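PDB 3NUF: PRD-containing transcription regulator from Lactobacillus casei, which probably regulates transcription through its PRD domain, a helical module that in related regulators responds to phosphorylation by the sugar phosphotransferase system. Local coordinates for residues A27-A30 with L31-V35; E101-E104 with K105-L108. One frame throughout, in Å; residues are numbered along the deposited sequence.

Overall arrangement
Both contacts are local, one inside a helix and one at a helix start, and both belong to the PRD range of this single all-helical chain. Contact 1 is about two and a half turns of helix 25-41; contact 2 is the turn that leads out of the loop after helix 84-97 into helix 104-115. They sit on opposite sides of the chain's centre, with their own centres about 17 Å apart and their nearest atoms about 6 Å apart, so they do not touch. Helices 48-67 and 84-97 link them: Leu54 and Val93 each meet Val35 of contact 1 and Leu108 of contact 2. Ethanediol, probably from the crystallisation liquor, binds at Tyr34 in contact 1.

Contact 1. Residues A27-A30 with L31-V35; sequences AATA and LVNYV. With EDO (1,2-ethanediol), chain G.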
ATOM      1  N   ALA A  27      -8.970  10.886   1.032  1.00 12.75           N
ATOM      2  CA  ALA A  27      -7.586  10.516   1.234  1.00 12.22           C
ATOM      3  C   ALA A  27      -7.344   9.060   0.929  1.00 11.57           C
ATOM      4  O   ALA A  27      -6.307   8.719   0.394  1.00 12.12           O
ATOM      5  CB  ALA A  27      -7.155  10.859   2.682  1.00 14.39           C
ATOM      6  N   ALA A  28      -8.332   8.228   1.190  1.00 11.73           N
ATOM      7  CA  ALA A  28      -8.174   6.808   0.878  1.00 12.35           C
ATOM      8  C   ALA A  28      -8.148   6.572  -0.625  1.00 12.69           C
ATOM      9  O   ALA A  28      -7.316   5.788  -1.143  1.00 12.62           O
ATOM     10  CB  ALA A  28      -9.222   5.964   1.552  1.00 13.89           C
ATOM     11  N   THR A  29      -9.009   7.278  -1.360  1.00 13.56           N
ATOM     12  CA  THR A  29      -9.001   7.183  -2.815  1.00 13.14           C
ATOM     13  C   THR A  29      -7.676   7.662  -3.378  1.00 11.90           C
ATOM     14  O   THR A  29      -7.086   7.005  -4.207  1.00 12.34           O
ATOM     15  CB  THR A  29     -10.141   7.943  -3.469  1.00 12.83           C
ATOM     16  OG1 THR A  29     -11.376   7.449  -2.923  1.00 14.82           O
ATOM     17  CG2 THR A  29     -10.162   7.733  -5.006  1.00 13.01           C
ATOM     18  N   ALA A  30      -7.208   8.828  -2.902  1.00 12.97           N
ATOM     19  CA  ALA A  30      -5.932   9.371  -3.349  1.00 13.63           C
ATOM     20  C   ALA A  30      -4.780   8.397  -3.113  1.00 13.56           C
ATOM     21  O   ALA A  30      -3.930   8.178  -3.988  1.00 13.78           O
ATOM     22  CB  ALA A  30      -5.634  10.695  -2.658  1.00 14.37           C
ATOM     23  N   LEU A  31      -4.811   7.777  -1.940  1.00 11.79           N
ATOM     24  CA  LEU A  31      -3.713   6.847  -1.574  1.00 11.80           C
ATOM     25  C   LEU A  31      -3.734   5.575  -2.458  1.00 11.74           C
ATOM     26  O   LEU A  31      -2.687   5.160  -2.953  1.00 13.08           O
ATOM     27  CB  LEU A  31      -3.801   6.496  -0.080  1.00 11.35           C
ATOM     28  CG  LEU A  31      -2.757   5.513   0.436  1.00 10.40           C
ATOM     29  CD1 LEU A  31      -1.343   6.029   0.176  1.00 11.94           C
ATOM     30  CD2 LEU A  31      -2.967   5.263   1.941  1.00 13.02           C
ATOM     31  N   VAL A  32      -4.901   4.938  -2.589  1.00 12.78           N
ATOM     32  CA  VAL A  32      -4.987   3.785  -3.478  1.00 11.68           C
ATOM     33  C   VAL A  32      -4.548   4.139  -4.894  1.00 12.97           C
ATOM     34  O   VAL A  32      -3.768   3.402  -5.531  1.00 13.63           O
ATOM     35  CB  VAL A  32      -6.426   3.218  -3.460  1.00 12.86           C
ATOM     36  CG1 VAL A  32      -6.574   2.105  -4.502  1.00 18.73           C
ATOM     37  CG2 VAL A  32      -6.738   2.662  -2.122  1.00 15.09           C
ATOM     38  N   ASN A  33      -5.045   5.253  -5.439  1.00 14.06           N
ATOM     39  CA  ASN A  33      -4.624   5.681  -6.739  1.00 15.33           C
ATOM     40  C   ASN A  33      -3.101   5.834  -6.834  1.00 14.98           C
ATOM     41  O   ASN A  33      -2.458   5.427  -7.804  1.00 16.04           O
ATOM     42  CB  ASN A  33      -5.231   7.036  -7.099  1.00 15.83           C
ATOM     43  CG  ASN A  33      -6.722   7.011  -7.364  1.00 20.39           C
ATOM     44  OD1 ASN A  33      -7.316   5.988  -7.519  1.00 20.23           O
ATOM     45  ND2 ASN A  33      -7.305   8.211  -7.419  1.00 19.80           N
ATOM     46  N   TYR A  34      -2.511   6.499  -5.811  1.00 14.05           N
ATOM     47  CA  TYR A  34      -1.062   6.723  -5.758  1.00 14.06           C
ATOM     48  C   TYR A  34      -0.295   5.406  -5.804  1.00 12.65           C
ATOM     49  O   TYR A  34       0.682   5.240  -6.566  1.00 12.80           O
ATOM     50  CB  TYR A  34      -0.694   7.541  -4.519  1.00 14.92           C
ATOM     51  CG  TYR A  34       0.764   7.615  -4.196  1.00 13.41           C
ATOM     52  CD1 TYR A  34       1.552   8.599  -4.750  1.00 14.67           C
ATOM     53  CD2 TYR A  34       1.362   6.720  -3.323  1.00 14.14           C
ATOM     54  CE1 TYR A  34       2.885   8.682  -4.445  1.00 16.50           C
ATOM     55  CE2 TYR A  34       2.707   6.780  -3.051  1.00 15.35           C
ATOM     56  CZ  TYR A  34       3.431   7.771  -3.614  1.00 15.08           C
ATOM     57  OH  TYR A  34       4.791   7.870  -3.323  1.00 21.89           O
ATOM     58  N   VAL A  35      -0.727   4.454  -4.992  1.00 12.29           N
ATOM     59  CA  VAL A  35      -0.038   3.152  -4.934  1.00 12.66           C
ATOM     60  C   VAL A  35      -0.139   2.386  -6.275  1.00 12.66           C
ATOM     61  O   VAL A  35       0.850   1.811  -6.753  1.00 13.48           O
ATOM     62  CB  VAL A  35      -0.472   2.317  -3.779  1.00 11.33           C
ATOM     63  CG1 VAL A  35       0.208   0.947  -3.806  1.00 12.80           C
ATOM     64  CG2 VAL A  35      -0.108   3.017  -2.465  1.00 13.07           C
TER
HETATM   65  C1  EDO G 308       5.907  10.651  -4.006  1.00 30.85           C
HETATM   66  O1  EDO G 308       6.262   9.314  -4.366  1.00 42.07           O
HETATM   67  C2  EDO G 308       6.692  11.016  -2.776  1.00 29.45           C
HETATM   68  O2  EDO G 308       5.788  11.414  -1.737  1.00 38.09           O
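Asn33 and Thr29 sit one helical turn apart and point the same way, the amide ND2 lying 3.8 Å from the methyl CG2. The Asn33 CG approaches Thr29 O to 3.2 Å, but neither end of the amide bonds to that oxygen; the backbone Asn33 N takes it, at 3.0 Å, with a nearly straight N-H...O angle of 171°. The same i to i+4 pattern joins Leu31 to Ala27, Val32 to Ala28 and Tyr34 N to Ala30 O (2.9 Å). Thr29 CG2 is anti to its own nitrogen, which leaves OG1 (chi1 -56°) beside that nitrogen and directed back to the carbonyl of Ala25, its hydrogen-bond partner. With an alanine at Asn33 the backbone bond could remain, but the Thr29 methyl would probably lose the amide that flanks it. Farther along, ethanediol O1 lies in the Tyr34 ring plane at its edge; at 2.3 Å from Tyr34 OH it is too close for an ordinary hydrogen bond, so the detail is doubtful. Gln92 and His96 also bond the diol, and the His96 ring stacks on Tyr34. Leu31 and Val35 meet Ile97 and Val93 of helix 84-97. The backbone N-H groups of residues 31 to 34 are thus bonded within the helix, and apolar side chains join it to its neighbours.

Contact 2. Residues E101-E104 with K105-L108; sequences EVAE and KYVL
Lys105 holds CG between its backbone N and carbonyl carbon (chi1 71°), a choice that starts the chain back beside Val102; from there it runs extended, and CE passes 4.1 Å from Val102 CG1. Tyr106 instead sets CG anti to its carbonyl carbon (chi1 -61°), which brings the ring back over the preceding turn, with CE2 3.7 Å from Ala103 CB. Lys105 CG stands 4.1 Å above the middle of one face of the Tyr106 ring, while Phe79 meets the ring from elsewhere in the fold. The backbone here is a type I beta turn from Glu101 to Glu104, leading into helix 104-115. Lys105 N bonds Val102 O at 3.0 Å, and Tyr106 N reaches Ala103 O at 3.2 Å from well above the carbonyl plane. A water joins the i to i+4 pair that does not bond directly: it donates to Ala103 O at 2.7 Å and accepts from Val107 N at 2.9 Å. The direct series begins weakly, with Leu108 N 3.5 Å from Glu104 O. Buried Glu104 sends its carboxylate to Arg64 in a salt bridge. The first turn is therefore held by i to i+3 bonds and one water, while the glutamate ties the helix start to helix 48-67 through paired charges.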
ATOM      1  N   GLU A 101       5.639   4.860  11.352  1.00 11.02           N
ATOM      2  CA  GLU A 101       6.945   4.303  11.604  1.00  9.93           C
ATOM      3  C   GLU A 101       7.535   3.629  10.379  1.00 10.26           C
ATOM      4  O   GLU A 101       6.811   3.028   9.580  1.00 10.80           O
ATOM      5  CB  GLU A 101       6.870   3.286  12.736  1.00 12.49           C
ATOM      6  CG  GLU A 101       6.341   3.898  14.024  1.00 13.94           C
ATOM      7  CD  GLU A 101       7.123   5.090  14.566  1.00 16.30           C
ATOM      8  OE1 GLU A 101       8.377   4.934  14.604  1.00 16.82           O
ATOM      9  OE2 GLU A 101       6.516   6.119  14.995  1.00 15.70           O
ATOM     10  N   VAL A 102       8.846   3.731  10.227  1.00  9.45           N
ATOM     11  CA  VAL A 102       9.530   3.167   9.076  1.00  9.58           C
ATOM     12  C   VAL A 102       9.134   1.708   8.841  1.00 10.37           C
ATOM     13  O   VAL A 102       8.922   1.294   7.704  1.00 10.41           O
ATOM     14  CB  VAL A 102      11.088   3.290   9.200  1.00 10.56           C
ATOM     15  CG1 VAL A 102      11.826   2.498   8.109  1.00 12.17           C
ATOM     16  CG2 VAL A 102      11.490   4.765   9.135  1.00 13.32           C
ATOM     17  N   ALA A 103       9.098   0.929   9.907  1.00 10.83           N
ATOM     18  CA  ALA A 103       8.856  -0.489   9.822  1.00  9.92           C
ATOM     19  C   ALA A 103       7.477  -0.896   9.343  1.00 10.28           C
ATOM     20  O   ALA A 103       7.266  -2.088   9.096  1.00 11.35           O
ATOM     21  CB  ALA A 103       9.199  -1.152  11.178  1.00 12.08           C
ATOM     22  N   GLU A 104       6.545   0.013   9.127  1.00  9.44           N
ATOM     23  CA  GLU A 104       5.332  -0.252   8.400  1.00  8.70           C
ATOM     24  C   GLU A 104       5.688  -0.827   7.016  1.00  9.38           C
ATOM     25  O   GLU A 104       4.863  -1.525   6.402  1.00 10.79           O
ATOM     26  CB  GLU A 104       4.501   0.980   8.208  1.00  9.43           C
ATOM     27  CG  GLU A 104       3.873   1.574   9.445  1.00 10.60           C
ATOM     28  CD  GLU A 104       2.531   0.970   9.873  1.00 12.26           C
ATOM     29  OE1 GLU A 104       1.901   0.163   9.122  1.00 13.27           O
ATOM     30  OE2 GLU A 104       2.096   1.353  10.987  1.00 13.07           O
ATOM     31  N   LYS A 105       6.880  -0.539   6.495  1.00  9.21           N
ATOM     32  CA  LYS A 105       7.220  -1.024   5.168  1.00  9.00           C
ATOM     33  C   LYS A 105       7.204  -2.535   5.063  1.00  9.86           C
ATOM     34  O   LYS A 105       7.028  -3.054   3.953  1.00 10.49           O
ATOM     35  CB  LYS A 105       8.572  -0.466   4.717  1.00  9.65           C
ATOM     36  CG  LYS A 105       9.773  -1.022   5.417  1.00  8.89           C
ATOM     37  CD  LYS A 105      11.084  -0.364   4.983  1.00 10.63           C
ATOM     38  CE  LYS A 105      12.243  -0.848   5.759  1.00 12.03           C
ATOM     39  NZ  LYS A 105      13.584  -0.271   5.280  1.00 16.14           N
ATOM     40  N   TYR A 106       7.484  -3.256   6.135  1.00  9.00           N
ATOM     41  CA  TYR A 106       7.642  -4.723   5.992  1.00  9.70           C
ATOM     42  C   TYR A 106       6.381  -5.427   5.576  1.00 10.45           C
ATOM     43  O   TYR A 106       6.327  -6.115   4.540  1.00 10.98           O
ATOM     44  CB  TYR A 106       8.279  -5.294   7.262  1.00 10.04           C
ATOM     45  CG  TYR A 106       9.648  -4.747   7.570  1.00 10.88           C
ATOM     46  CD1 TYR A 106      10.677  -4.934   6.666  1.00 12.61           C
ATOM     47  CD2 TYR A 106       9.916  -4.026   8.740  1.00 11.51           C
ATOM     48  CE1 TYR A 106      11.910  -4.413   6.932  1.00 10.93           C
ATOM     49  CE2 TYR A 106      11.139  -3.503   8.997  1.00 11.16           C
ATOM     50  CZ  TYR A 106      12.140  -3.673   8.095  1.00 12.79           C
ATOM     51  OH  TYR A 106      13.385  -3.132   8.324  1.00 15.72           O
ATOM     52  N   VAL A 107       5.316  -5.244   6.319  1.00 10.84           N
ATOM     53  CA  VAL A 107       4.050  -5.909   5.960  1.00 11.48           C
ATOM     54  C   VAL A 107       3.577  -5.397   4.592  1.00 12.98           C
ATOM     55  O   VAL A 107       3.111  -6.179   3.757  1.00 12.09           O
ATOM     56  CB  VAL A 107       2.999  -5.742   7.031  1.00 12.21           C
ATOM     57  CG1 VAL A 107       1.589  -6.110   6.546  1.00 13.87           C
ATOM     58  CG2 VAL A 107       3.381  -6.599   8.231  1.00 14.36           C
ATOM     59  N   LEU A 108       3.706  -4.095   4.330  1.00 11.22           N
ATOM     60  CA  LEU A 108       3.290  -3.561   3.021  1.00 11.05           C
ATOM     61  C   LEU A 108       4.091  -4.170   1.880  1.00 10.81           C
ATOM     62  O   LEU A 108       3.530  -4.476   0.818  1.00 11.95           O
ATOM     63  CB  LEU A 108       3.366  -2.043   3.000  1.00  9.98           C
ATOM     64  CG  LEU A 108       3.025  -1.393   1.646  1.00 10.58           C
ATOM     65  CD1 LEU A 108       1.606  -1.711   1.190  1.00 11.12           C
ATOM     66  CD2 LEU A 108       3.240   0.121   1.712  1.00 11.75           C
TER
HETATM   67  O   HOH W   1       5.266  -3.919   8.890  1.00 11.76           O